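Local coordinates for lysine cyclodeaminase (Streptomyces pristinaespiralis, PDB 5YU3), which catalyses the NAD-dependent cyclodeamination of L-lysine to L-pipecolic acid with release of ammonia, and probably also acts on L-ornithine to give proline, at residues P217-I230 with T241-V253. Sequence-based numbering, arbitrary orientation.
Sequences PVLPDTGVREHLHI and TELPLGLLERAFV. With NAD (nicotinamide-adenine-dinucleotide), chain F.
In the Rossmann-type NAD-binding domain, beside the adenine end of the cofactor, the loop leading into strand 229-232 packs against the loop and short helix 245-250 that precede edge strand 252-255. At the cofactor end Val218 donates its backbone N-H to Glu242 O (2.8 Å), and its isopropyl group faces two ways. With chi1 at -53°, CG1 lies anti to the carbonyl carbon and touches the adenine amino nitrogen, NAD N6A, at 3.6 Å, while CG2 rests on Glu242 CB. Cutting the side chain back to alanine removes both methyls and would probably leave a gap between the adenine amino group and Glu242. The Glu242 carboxylate is hydrogen-bonded to Thr207 OG1 and Thr209 OG1, near the sodium site.

Farther along, the Pro244 ring, at the N-cap position of the helix, wedges under the loop: its CB meets Asp221 CB at 3.6 Å, and its CD comes close to Leu219 O, a buried carbonyl with no hydrogen-bonding partner. Behind it an apolar core closes over the helix. Ile230 CD1 and Leu247 CD2 meet tip to tip at 3.6 Å, Ile230 CG2 likewise faces the methyls of Leu243, and the Leu219 and Leu247 side chains cross at about a right angle, touching through Leu219 CD2 and Leu247 CD1; strand 204-207 and helix 195-201 add further apolar contacts to Leu219.

The solvent-facing end of the contact is polar. Asp221, centre of an inverse gamma turn, reaches the helix with CG anti to its own N (chi1 -176°). One water joins OD2 to Gly246 N, and a second links OD2 to Arg250 NH1. Gly246 O lies over one face of the Arg250 guanidinium, whose plane is 22° from that of the carboxylate; in the salt bridge, Arg250 NH2 meets the syn side of Asp221 OD1 at 3.0 Å.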
# COMPACT_ATOMS: atom_id res chain seq x y z
N PRO A 217 -11.83 27.36 -11.54
CA PRO A 217 -10.81 27.70 -10.42
C PRO A 217 -11.61 28.09 -9.14
O PRO A 217 -12.81 28.48 -9.22
CB PRO A 217 -10.12 28.68 -10.89
CG PRO A 217 -11.14 29.48 -11.84
CD PRO A 217 -11.87 28.58 -12.43
N VAL A 218 -10.97 27.94 -7.97
CA VAL A 218 -11.56 28.38 -6.71
C VAL A 218 -11.13 29.79 -6.36
O VAL A 218 -11.71 30.39 -5.44
CB VAL A 218 -11.19 27.43 -5.55
CG1 VAL A 218 -11.53 25.99 -5.92
CG2 VAL A 218 -9.71 27.59 -5.18
N LEU A 219 -10.10 30.30 -7.02
CA LEU A 219 -9.64 31.67 -6.94
C LEU A 219 -9.80 32.28 -8.32
O LEU A 219 -9.39 31.66 -9.31
CB LEU A 219 -8.16 31.71 -6.50
CG LEU A 219 -7.50 33.06 -6.20
CD1 LEU A 219 -7.96 33.60 -4.84
CD2 LEU A 219 -5.98 32.90 -6.22
N PRO A 220 -10.42 33.45 -8.44
CA PRO A 220 -10.69 34.00 -9.77
C PRO A 220 -9.47 34.63 -10.41
O PRO A 220 -8.56 35.11 -9.74
CB PRO A 220 -11.77 35.06 -9.50
CG PRO A 220 -11.50 35.41 -7.95
CD PRO A 220 -11.03 34.33 -7.38
N ASP A 221 -9.46 34.60 -11.75
CA ASP A 221 -8.40 35.22 -12.55
C ASP A 221 -8.64 36.72 -12.56
O ASP A 221 -9.31 37.26 -13.44
CB ASP A 221 -8.39 34.64 -13.96
CG ASP A 221 -7.24 35.19 -14.81
OD1 ASP A 221 -6.38 35.93 -14.28
OD2 ASP A 221 -7.21 34.86 -16.01
N THR A 222 -8.09 37.40 -11.57
CA THR A 222 -8.27 38.84 -11.46
C THR A 222 -7.01 39.43 -10.83
O THR A 222 -5.97 38.77 -10.73
CB THR A 222 -9.55 39.16 -10.67
OG1 THR A 222 -9.54 40.55 -10.30
CG2 THR A 222 -9.65 38.29 -9.42
N GLY A 223 -7.09 40.70 -10.43
CA GLY A 223 -5.95 41.39 -9.88
C GLY A 223 -5.43 40.74 -8.61
O GLY A 223 -6.20 40.40 -7.71
N VAL A 224 -4.11 40.54 -8.54
CA VAL A 224 -3.45 40.06 -7.34
C VAL A 224 -2.26 40.98 -7.06
O VAL A 224 -1.81 41.73 -7.93
CB VAL A 224 -2.97 38.60 -7.48
CG1 VAL A 224 -4.16 37.66 -7.70
CG2 VAL A 224 -1.98 38.48 -8.62
N ARG A 225 -1.77 40.92 -5.83
CA ARG A 225 -0.59 41.71 -5.50
C ARG A 225 0.63 41.17 -6.25
O ARG A 225 0.74 39.97 -6.52
CB ARG A 225 -0.35 41.68 -4.00
CG ARG A 225 -1.60 42.01 -3.23
CD ARG A 225 -1.57 43.42 -2.76
NE ARG A 225 -0.90 43.49 -1.47
CZ ARG A 225 -1.53 43.73 -0.32
NH1 ARG A 225 -2.85 43.93 -0.32
NH2 ARG A 225 -0.85 43.77 0.81
N GLU A 226 1.55 42.09 -6.57
CA GLU A 226 2.70 41.74 -7.40
C GLU A 226 3.54 40.63 -6.78
O GLU A 226 4.09 39.80 -7.50
CB GLU A 226 3.56 42.98 -7.63
CG GLU A 226 4.66 42.77 -8.66
CD GLU A 226 5.54 44.00 -8.83
OE1 GLU A 226 5.28 45.01 -8.13
OE2 GLU A 226 6.49 43.94 -9.65
N HIS A 227 3.62 40.60 -5.45
CA HIS A 227 4.48 39.67 -4.73
C HIS A 227 3.76 38.41 -4.26
O HIS A 227 4.37 37.61 -3.54
CB HIS A 227 5.09 40.37 -3.52
CG HIS A 227 4.07 40.93 -2.59
ND1 HIS A 227 3.48 42.16 -2.79
CD2 HIS A 227 3.51 40.42 -1.46
CE1 HIS A 227 2.61 42.40 -1.82
NE2 HIS A 227 2.61 41.36 -1.00
N LEU A 228 2.50 38.23 -4.63
CA LEU A 228 1.68 37.14 -4.09
C LEU A 228 2.37 35.79 -4.22
O LEU A 228 2.92 35.45 -5.28
CB LEU A 228 0.32 37.11 -4.79
CG LEU A 228 -0.57 35.89 -4.49
CD1 LEU A 228 -0.96 35.84 -3.00
CD2 LEU A 228 -1.82 35.88 -5.35
N HIS A 229 2.34 35.01 -3.14
CA HIS A 229 2.70 33.60 -3.17
C HIS A 229 1.47 32.75 -2.86
O HIS A 229 0.76 33.02 -1.89
CB HIS A 229 3.80 33.26 -2.17
CG HIS A 229 4.06 31.79 -2.11
ND1 HIS A 229 4.58 31.09 -3.17
CD2 HIS A 229 3.83 30.88 -1.13
CE1 HIS A 229 4.67 29.81 -2.85
NE2 HIS A 229 4.23 29.66 -1.61
N ILE A 230 1.24 31.71 -3.66
CA ILE A 230 0.12 30.80 -3.47
C ILE A 230 0.66 29.41 -3.17
O ILE A 230 1.48 28.89 -3.92
CB ILE A 230 -0.80 30.74 -4.70
CG1 ILE A 230 -1.26 32.13 -5.13
CG2 ILE A 230 -2.00 29.81 -4.41
CD1 ILE A 230 -2.10 32.12 -6.41
N THR A 241 -8.36 20.81 -10.33
CA THR A 241 -7.43 21.92 -10.18
C THR A 241 -8.13 23.03 -9.41
O THR A 241 -9.37 23.05 -9.29
CB THR A 241 -6.95 22.46 -11.53
OG1 THR A 241 -8.09 22.85 -12.30
CG2 THR A 241 -6.14 21.41 -12.29
N GLU A 242 -7.33 23.97 -8.91
CA GLU A 242 -7.87 25.07 -8.12
C GLU A 242 -7.54 26.45 -8.67
O GLU A 242 -8.26 27.40 -8.35
CB GLU A 242 -7.34 24.98 -6.67
CG GLU A 242 -7.83 23.74 -5.95
CD GLU A 242 -7.33 23.65 -4.52
OE1 GLU A 242 -6.13 23.93 -4.28
OE2 GLU A 242 -8.14 23.28 -3.64
N LEU A 243 -6.48 26.59 -9.47
CA LEU A 243 -6.07 27.93 -9.84
C LEU A 243 -6.42 28.23 -11.30
O LEU A 243 -6.52 27.32 -12.13
CB LEU A 243 -4.57 28.15 -9.65
CG LEU A 243 -4.01 28.00 -8.23
CD1 LEU A 243 -2.52 28.32 -8.20
CD2 LEU A 243 -4.78 28.92 -7.28
N PRO A 244 -6.59 29.50 -11.65
CA PRO A 244 -6.88 29.83 -13.05
C PRO A 244 -5.64 29.73 -13.91
O PRO A 244 -4.54 30.10 -13.49
CB PRO A 244 -7.41 31.27 -12.96
CG PRO A 244 -6.91 31.78 -11.53
CD PRO A 244 -6.61 30.73 -10.79
N LEU A 245 -5.82 29.20 -15.13
CA LEU A 245 -4.68 29.01 -16.02
C LEU A 245 -3.91 30.30 -16.23
O LEU A 245 -2.67 30.31 -16.22
CB LEU A 245 -5.16 28.46 -17.37
CG LEU A 245 -4.07 28.28 -18.43
CD1 LEU A 245 -3.00 27.28 -17.96
CD2 LEU A 245 -4.67 27.87 -19.78
N GLY A 246 -4.62 31.41 -16.42
CA GLY A 246 -3.95 32.68 -16.69
C GLY A 246 -2.99 33.07 -15.58
O GLY A 246 -1.87 33.52 -15.84
N LEU A 247 -3.42 32.89 -14.33
CA LEU A 247 -2.55 33.13 -13.19
C LEU A 247 -1.34 32.19 -13.20
O LEU A 247 -0.20 32.62 -13.03
CB LEU A 247 -3.36 32.95 -11.90
CG LEU A 247 -2.88 33.52 -10.57
CD1 LEU A 247 -4.07 33.71 -9.63
CD2 LEU A 247 -1.85 32.58 -9.94
N LEU A 248 -1.58 30.90 -13.41
CA LEU A 248 -0.50 29.91 -13.43
C LEU A 248 0.55 30.26 -14.48
O LEU A 248 1.76 30.14 -14.24
CB LEU A 248 -1.09 28.53 -13.71
CG LEU A 248 -0.76 27.27 -12.92
CD1 LEU A 248 -0.63 27.52 -11.42
CD2 LEU A 248 -1.88 26.27 -13.21
N GLU A 249 0.10 30.69 -15.66
CA GLU A 249 1.02 31.00 -16.75
C GLU A 249 1.88 32.21 -16.44
O GLU A 249 2.97 32.34 -17.00
CB GLU A 249 0.24 31.19 -18.05
CG GLU A 249 -0.37 29.90 -18.58
CD GLU A 249 -1.22 30.11 -19.83
OE1 GLU A 249 -1.81 31.20 -19.98
OE2 GLU A 249 -1.29 29.17 -20.65
N ARG A 250 1.43 33.10 -15.56
CA ARG A 250 2.24 34.24 -15.16
C ARG A 250 3.11 33.97 -13.95
O ARG A 250 3.91 34.83 -13.57
CB ARG A 250 1.34 35.45 -14.85
CG ARG A 250 0.66 36.05 -16.06
CD ARG A 250 -0.03 37.36 -15.69
NE ARG A 250 -1.22 37.15 -14.87
CZ ARG A 250 -2.42 36.81 -15.35
NH1 ARG A 250 -2.58 36.64 -16.65
NH2 ARG A 250 -3.45 36.65 -14.53
N ALA A 251 2.98 32.80 -13.32
CA ALA A 251 3.64 32.53 -12.05
C ALA A 251 4.95 31.79 -12.24
O ALA A 251 5.16 31.08 -13.23
CB ALA A 251 2.74 31.69 -11.13
N PHE A 252 5.84 31.96 -11.25
CA PHE A 252 6.95 31.04 -11.02
C PHE A 252 6.41 29.85 -10.25
O PHE A 252 5.94 30.01 -9.12
CB PHE A 252 8.05 31.75 -10.23
CG PHE A 252 9.19 30.85 -9.79
CD1 PHE A 252 10.20 30.50 -10.67
CD2 PHE A 252 9.26 30.39 -8.48
CE1 PHE A 252 11.25 29.70 -10.27
CE2 PHE A 252 10.32 29.57 -8.07
CZ PHE A 252 11.31 29.23 -8.97
N VAL A 253 6.45 28.66 -10.85
CA VAL A 253 5.77 27.48 -10.30
C VAL A 253 6.81 26.44 -9.87
O VAL A 253 7.55 25.91 -10.70
CB VAL A 253 4.80 26.87 -11.32
CG1 VAL A 253 4.13 25.65 -10.72
CG2 VAL A 253 3.78 27.90 -11.76
PA NAD F . -11.98 19.17 4.01
O1A NAD F . -13.17 18.43 3.49
O2A NAD F . -11.71 19.21 5.50
O5B NAD F . -12.11 20.71 3.56
C5B NAD F . -12.29 21.04 2.18
C4B NAD F . -13.12 22.31 2.14
O4B NAD F . -13.19 22.79 0.80
C3B NAD F . -14.57 22.05 2.57
O3B NAD F . -14.91 22.87 3.71
C2B NAD F . -15.39 22.44 1.35
O2B NAD F . -16.63 23.07 1.66
C1B NAD F . -14.46 23.41 0.66
N9A NAD F . -14.71 23.65 -0.78
C8A NAD F . -15.12 22.78 -1.73
N7A NAD F . -15.20 23.40 -2.95
C5A NAD F . -14.82 24.69 -2.77
C6A NAD F . -14.67 25.90 -3.60
N6A NAD F . -14.94 25.86 -4.92
N1A NAD F . -14.23 27.02 -2.99
C2A NAD F . -13.95 27.10 -1.68
N3A NAD F . -14.08 26.05 -0.86
C4A NAD F . -14.50 24.84 -1.34
O3 NAD F . -10.68 18.58 3.25
PN NAD F . -9.14 18.88 3.57
O1N NAD F . -9.02 20.32 4.02
O2N NAD F . -8.61 17.76 4.44
O5D NAD F . -8.45 18.70 2.12
C5D NAD F . -8.61 19.70 1.12
C4D NAD F . -7.78 19.31 -0.11
O4D NAD F . -6.41 19.16 0.26
C3D NAD F . -8.20 17.96 -0.67
O3D NAD F . -8.09 18.01 -2.11
C2D NAD F . -7.14 17.02 -0.15
O2D NAD F . -7.03 15.81 -0.92
C1D NAD F . -5.92 17.92 -0.25
N1N NAD F . -4.77 17.48 0.52
C2N NAD F . -3.55 17.76 0.03
C3N NAD F . -2.40 17.38 0.71
C7N NAD F . -1.07 17.72 0.12
O7N NAD F . -0.06 17.21 0.56
N7N NAD F . -1.03 18.64 -0.86
C4N NAD F . -2.51 16.73 1.94
C5N NAD F . -3.78 16.49 2.44
C6N NAD F . -4.91 16.88 1.72
O HOH W 1 -7.47 32.15 -16.53
O HOH W 2 -5.30 35.83 -17.92